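Local coordinates for protein sulfite dehydrogenase (Paracoccus pantotrophus, PDB 2XTS) that oxidises protein-bound sulfane sulfur in the bacterial Sox system, using a molybdenum cofactor and passing electrons on to heme c, at residues A[87-92]-A[104-109]; A[200-203]-A[208-211]. One frame throughout, in Å; residues are numbered along the deposited sequence.

Contact 1 comes first along the chain. It closes the short loop from residues 87-92, which run into strand 89-93, through strand 99-101 to helix 103-106. Contact 2 opens much later and closes a tighter turn, from strand 201-202 to the loop ahead of strand 212-214. The two follow in series and neither crosses the other. They still meet in space: Tyr87 of contact 1 packs on Pro210 and Ala211 of contact 2, with Tyr87 OH 3.6 Å from Ala211 CB. Both lie in the molybdopterin-binding domain. Together they join the mixed sheet holding strand 89-93 to the antiparallel sheet holding strand 193-198. Both also touch the second subunit.

Contact 1: A[87-92]-A[104-109]; sequences YRLMIN and EDLLRF
Leu106 reaches from helix 103-106 to two side chains, Tyr87 and Leu89, and these carry the whole contact. All the touching across it is apolar. The two methyls of Leu106 have different nearest partners. CD1 of Leu106 lies 3.6 Å from CE2 of Tyr87 and approaches the ring obliquely. CD2 of Leu106 meets CD2 of Leu89 at 4.1 Å, methyl against methyl. Leu106 crosses each of its two partners at about a right angle. Tyr87 and Leu89 are two residues apart, so both can turn to the helix while Arg88 between them points away. With CG anti to the backbone N (chi1 -179°), the Tyr87 ring is carried forward beside Leu89, where CE2 can meet the Leu106 methyl.

No hydrogen bond spans the two segments. The polar groups are served separately. Arg88 NH1 donates to its neighbour Tyr87 O at 2.9 Å; the nitrogen sits above the carbonyl plane, while the oxygen lies in the guanidinium plane. Tyr87 OH bonds to the backbone O of Val227, and Arg88 NE forms a salt bridge with Asp5 of the second subunit.

The backbone of Leu89 pairs with Phe101 in the neighbouring strand, and Leu106 packs on Phe101, on Leu156 of helix 153-160, and on Leu194 and Phe196 of strand 193-198. The helix ends in a type I turn from Leu106 to Phe109.

The short helix 103-106 thus folds back on strand 89-93 just after the chain leaves strand 99-101, within the molybdopterin-binding domain. The Tyr87 side chain is about 10 Å from the bound molybdopterin. The seam is small, 104 Å², buried and purely apolar. With no bond across it, it sets no directional link between helix and strand.

Contact 2: A[200-203]-A[208-211]; sequences GEAL and GYPA
Tyr209 sets its ring edge against the backbone and side chain at the end of strand 201-202. CD2 of Tyr209 is 3.2 Å from O of Leu203, which lies near the ring plane. CB of Ala202 meets the same edge, 3.7 Å from CE2 of Tyr209. The ring gets there because its CG is anti to the backbone N (chi1 180°). Pro210 follows a cis peptide bond, and its CB lies 3.9 Å above the plane of the Tyr209 ring, over the centre. This proline-aromatic packing is common at aromatic-cis-proline steps.

Leu203 holds the other part of the contact. Its CG is anti to the carbonyl carbon (chi1 -60°), which sends CD1 over the loop backbone, 3.7 Å from C of Ala211. The same methyl of Leu203 is 3.9 Å from O of Gly208. At Gly208 the backbone turns so that a beta carbon would collide with the carbonyl oxygen of the residue before. A weak bond from Ala211 N to Gly208 O, 3.0 Å, spans the turn.

Tyr209 OH bonds to Glu34 of the second subunit. With an alanine here, Glu34 of the second subunit would probably lose this hydroxyl partner, and the Ala202 methyl and Pro210 CB would lose the ring they pack on.

No hydrogen bond joins the two segments. Gly208 lies about 7 Å from the bound molybdopterin. Contacts of methyls, ring edge and backbone fold the loop onto the strand, while the hydroxyl of Tyr209 adds a polar link to the second subunit.

Contact 1: A[87-92]-A[104-109]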
loop_
_atom_site.group_PDB
_atom_site.type_symbol
_atom_site.label_atom_id
_atom_site.label_comp_id
_atom_site.label_asym_id
_atom_site.label_seq_id
_atom_site.Cartn_x
_atom_site.Cartn_y
_atom_site.Cartn_z
ATOM N N TYR A 87 25.063 5.057 1.938
ATOM C CA TYR A 87 24.783 4.547 0.610
ATOM C C TYR A 87 25.665 5.202 -0.461
ATOM O O TYR A 87 25.861 6.409 -0.468
ATOM C CB TYR A 87 23.311 4.795 0.256
ATOM C CG TYR A 87 22.920 4.287 -1.098
ATOM C CD1 TYR A 87 22.590 2.953 -1.274
ATOM C CD2 TYR A 87 22.909 5.103 -2.210
ATOM C CE1 TYR A 87 22.267 2.445 -2.498
ATOM C CE2 TYR A 87 22.580 4.591 -3.442
ATOM C CZ TYR A 87 22.263 3.266 -3.584
ATOM O OH TYR A 87 21.959 2.813 -4.844
ATOM N N ARG A 88 26.185 4.389 -1.369
ATOM C CA ARG A 88 26.872 4.896 -2.552
ATOM C C ARG A 88 26.470 4.045 -3.745
ATOM O O ARG A 88 26.365 2.827 -3.627
ATOM C CB ARG A 88 28.388 4.807 -2.385
ATOM C CG ARG A 88 28.996 5.627 -1.255
ATOM C CD ARG A 88 28.913 7.128 -1.494
ATOM N NE ARG A 88 29.654 7.834 -0.460
ATOM C CZ ARG A 88 29.173 8.145 0.740
ATOM N NH1 ARG A 88 27.916 7.855 1.076
ATOM N NH2 ARG A 88 29.951 8.785 1.608
ATOM N N LEU A 89 26.264 4.683 -4.895
ATOM C CA LEU A 89 26.020 3.984 -6.159
ATOM C C LEU A 89 27.123 4.340 -7.144
ATOM O O LEU A 89 27.353 5.505 -7.427
ATOM C CB LEU A 89 24.655 4.360 -6.757
ATOM C CG LEU A 89 24.308 3.751 -8.127
ATOM C CD1 LEU A 89 24.141 2.240 -7.948
ATOM C CD2 LEU A 89 23.054 4.349 -8.740
ATOM N N MET A 90 27.753 3.318 -7.690
ATOM C CA MET A 90 28.853 3.462 -8.630
ATOM C C MET A 90 28.397 3.009 -9.992
ATOM O O MET A 90 27.690 2.014 -10.119
ATOM C CB MET A 90 30.042 2.621 -8.166
ATOM C CG MET A 90 31.212 2.576 -9.142
ATOM S SD MET A 90 32.611 1.549 -8.579
ATOM C CE MET A 90 33.146 2.555 -7.203
ATOM N N ILE A 91 28.788 3.761 -11.025
ATOM C CA ILE A 91 28.637 3.338 -12.428
ATOM C C ILE A 91 30.020 3.308 -13.040
ATOM O O ILE A 91 30.730 4.309 -12.992
ATOM C CB ILE A 91 27.721 4.272 -13.247
ATOM C CG1 ILE A 91 26.330 4.342 -12.605
ATOM C CG2 ILE A 91 27.586 3.760 -14.663
ATOM C CD1 ILE A 91 25.296 5.184 -13.339
ATOM N N ASN A 92 30.424 2.160 -13.573
ATOM C CA ASN A 92 31.786 2.016 -14.103
ATOM C C ASN A 92 31.793 1.061 -15.277
ATOM O O ASN A 92 30.755 0.544 -15.688
ATOM C CB ASN A 92 32.779 1.589 -13.004
ATOM C CG ASN A 92 32.686 0.118 -12.660
ATOM O OD1 ASN A 92 31.679 -0.341 -12.123
ATOM N ND2 ASN A 92 33.753 -0.620 -12.921
ATOM N N GLU A 104 21.553 11.642 -1.813
ATOM C CA GLU A 104 21.138 13.015 -2.052
ATOM C C GLU A 104 21.129 13.327 -3.555
ATOM O O GLU A 104 20.192 13.958 -4.053
ATOM C CB GLU A 104 22.052 13.959 -1.290
ATOM C CG GLU A 104 21.807 15.404 -1.548
ATOM C CD GLU A 104 22.748 16.284 -0.764
ATOM O OE1 GLU A 104 22.317 16.838 0.269
ATOM O OE2 GLU A 104 23.908 16.424 -1.200
ATOM N N ASP A 105 22.164 12.867 -4.270
ATOM C CA ASP A 105 22.240 13.067 -5.713
ATOM C C ASP A 105 21.051 12.396 -6.423
ATOM O O ASP A 105 20.459 12.935 -7.351
ATOM C CB ASP A 105 23.514 12.460 -6.336
ATOM C CG ASP A 105 24.809 13.102 -5.874
ATOM O OD1 ASP A 105 24.824 14.320 -5.584
ATOM O OD2 ASP A 105 25.829 12.370 -5.887
ATOM N N LEU A 106 20.771 11.159 -6.021
ATOM C CA LEU A 106 19.758 10.382 -6.699
ATOM C C LEU A 106 18.357 10.981 -6.590
ATOM O O LEU A 106 17.542 10.817 -7.491
ATOM C CB LEU A 106 19.787 8.957 -6.168
ATOM C CG LEU A 106 21.064 8.186 -6.544
ATOM C CD1 LEU A 106 21.093 6.856 -5.841
ATOM C CD2 LEU A 106 21.251 7.969 -8.048
ATOM N N LEU A 107 18.094 11.699 -5.497
ATOM C CA LEU A 107 16.808 12.383 -5.308
ATOM C C LEU A 107 16.652 13.608 -6.210
ATOM O O LEU A 107 15.627 14.269 -6.172
ATOM C CB LEU A 107 16.620 12.812 -3.853
ATOM C CG LEU A 107 16.435 11.684 -2.836
ATOM C CD1 LEU A 107 16.486 12.304 -1.459
ATOM C CD2 LEU A 107 15.101 10.943 -3.036
ATOM N N ARG A 108 17.652 13.912 -7.033
ATOM C CA ARG A 108 17.624 15.093 -7.898
ATOM C C ARG A 108 17.410 14.782 -9.362
ATOM O O ARG A 108 17.275 15.714 -10.156
ATOM C CB ARG A 108 18.908 15.893 -7.698
ATOM C CG ARG A 108 19.130 16.318 -6.284
ATOM C CD ARG A 108 20.462 16.970 -6.088
ATOM N NE ARG A 108 20.507 18.253 -6.766
ATOM C CZ ARG A 108 21.553 19.070 -6.762
ATOM N NH1 ARG A 108 22.669 18.733 -6.135
ATOM N NH2 ARG A 108 21.464 20.232 -7.385
ATOM N N PHE A 109 17.388 13.497 -9.721
ATOM C CA PHE A 109 17.094 13.088 -11.097
ATOM C C PHE A 109 15.596 13.030 -11.390
ATOM O O PHE A 109 14.784 12.776 -10.498
ATOM C CB PHE A 109 17.643 11.696 -11.379
ATOM C CG PHE A 109 19.138 11.648 -11.614
ATOM C CD1 PHE A 109 19.666 11.884 -12.879
ATOM C CD2 PHE A 109 20.022 11.376 -10.574
ATOM C CE1 PHE A 109 21.025 11.818 -13.101
ATOM C CE2 PHE A 109 21.394 11.329 -10.797
ATOM C CZ PHE A 109 21.878 11.557 -12.052
#

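Contact 2: A[200-203]-A[208-211]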
loop_
_atom_site.group_PDB
_atom_site.type_symbol
_atom_site.label_atom_id
_atom_site.label_comp_id
_atom_site.label_asym_id
_atom_site.label_seq_id
_atom_site.Cartn_x
_atom_site.Cartn_y
_atom_site.Cartn_z
ATOM N N GLY A 200 4.281 4.220 -1.662
ATOM C CA GLY A 200 4.238 5.525 -1.074
ATOM C C GLY A 200 5.433 5.979 -0.275
ATOM O O GLY A 200 5.704 7.155 -0.196
ATOM N N GLU A 201 6.109 5.063 0.389
ATOM C CA GLU A 201 7.154 5.379 1.352
ATOM C C GLU A 201 8.474 4.724 0.942
ATOM O O GLU A 201 8.549 4.007 -0.051
ATOM C CB GLU A 201 6.708 4.925 2.746
ATOM C CG GLU A 201 6.468 3.427 2.865
ATOM C CD GLU A 201 5.959 2.961 4.219
ATOM O OE1 GLU A 201 5.751 3.805 5.139
ATOM O OE2 GLU A 201 5.772 1.743 4.324
ATOM N N ALA A 202 9.524 4.957 1.707
ATOM C CA ALA A 202 10.793 4.318 1.402
ATOM C C ALA A 202 10.651 2.812 1.382
ATOM O O ALA A 202 9.830 2.245 2.110
ATOM C CB ALA A 202 11.871 4.732 2.386
ATOM N N LEU A 203 11.459 2.155 0.563
ATOM C CA LEU A 203 11.565 0.713 0.624
ATOM C C LEU A 203 11.792 0.266 2.064
ATOM O O LEU A 203 12.493 0.918 2.829
ATOM C CB LEU A 203 12.786 0.272 -0.164
ATOM C CG LEU A 203 12.886 0.585 -1.650
ATOM C CD1 LEU A 203 14.184 0.155 -2.233
ATOM C CD2 LEU A 203 11.776 -0.141 -2.347
ATOM N N GLY A 208 15.304 -3.758 0.317
ATOM C CA GLY A 208 16.424 -3.100 -0.346
ATOM C C GLY A 208 16.729 -1.666 0.031
ATOM O O GLY A 208 17.499 -1.022 -0.668
ATOM N N TYR A 209 16.154 -1.165 1.116
ATOM C CA TYR A 209 16.372 0.239 1.510
ATOM C C TYR A 209 17.834 0.600 1.467
ATOM O O TYR A 209 18.641 -0.102 2.024
ATOM C CB TYR A 209 15.899 0.462 2.932
ATOM C CG TYR A 209 16.065 1.873 3.474
ATOM C CD1 TYR A 209 17.218 2.259 4.134
ATOM C CD2 TYR A 209 15.035 2.797 3.368
ATOM C CE1 TYR A 209 17.338 3.534 4.665
ATOM C CE2 TYR A 209 15.134 4.058 3.910
ATOM C CZ TYR A 209 16.287 4.417 4.554
ATOM O OH TYR A 209 16.391 5.644 5.129
ATOM N N PRO A 210 18.178 1.731 0.847
ATOM C CA PRO A 210 17.318 2.768 0.302
ATOM C C PRO A 210 17.075 2.721 -1.211
ATOM O O PRO A 210 16.408 3.599 -1.730
ATOM C CB PRO A 210 18.058 4.049 0.692
ATOM C CG PRO A 210 19.485 3.645 0.525
ATOM C CD PRO A 210 19.569 2.207 0.979
ATOM N N ALA A 211 17.591 1.718 -1.916
ATOM C CA ALA A 211 17.441 1.657 -3.352
ATOM C C ALA A 211 17.555 0.233 -3.873
ATOM O O ALA A 211 18.470 -0.508 -3.500
ATOM C CB ALA A 211 18.510 2.565 -4.029
#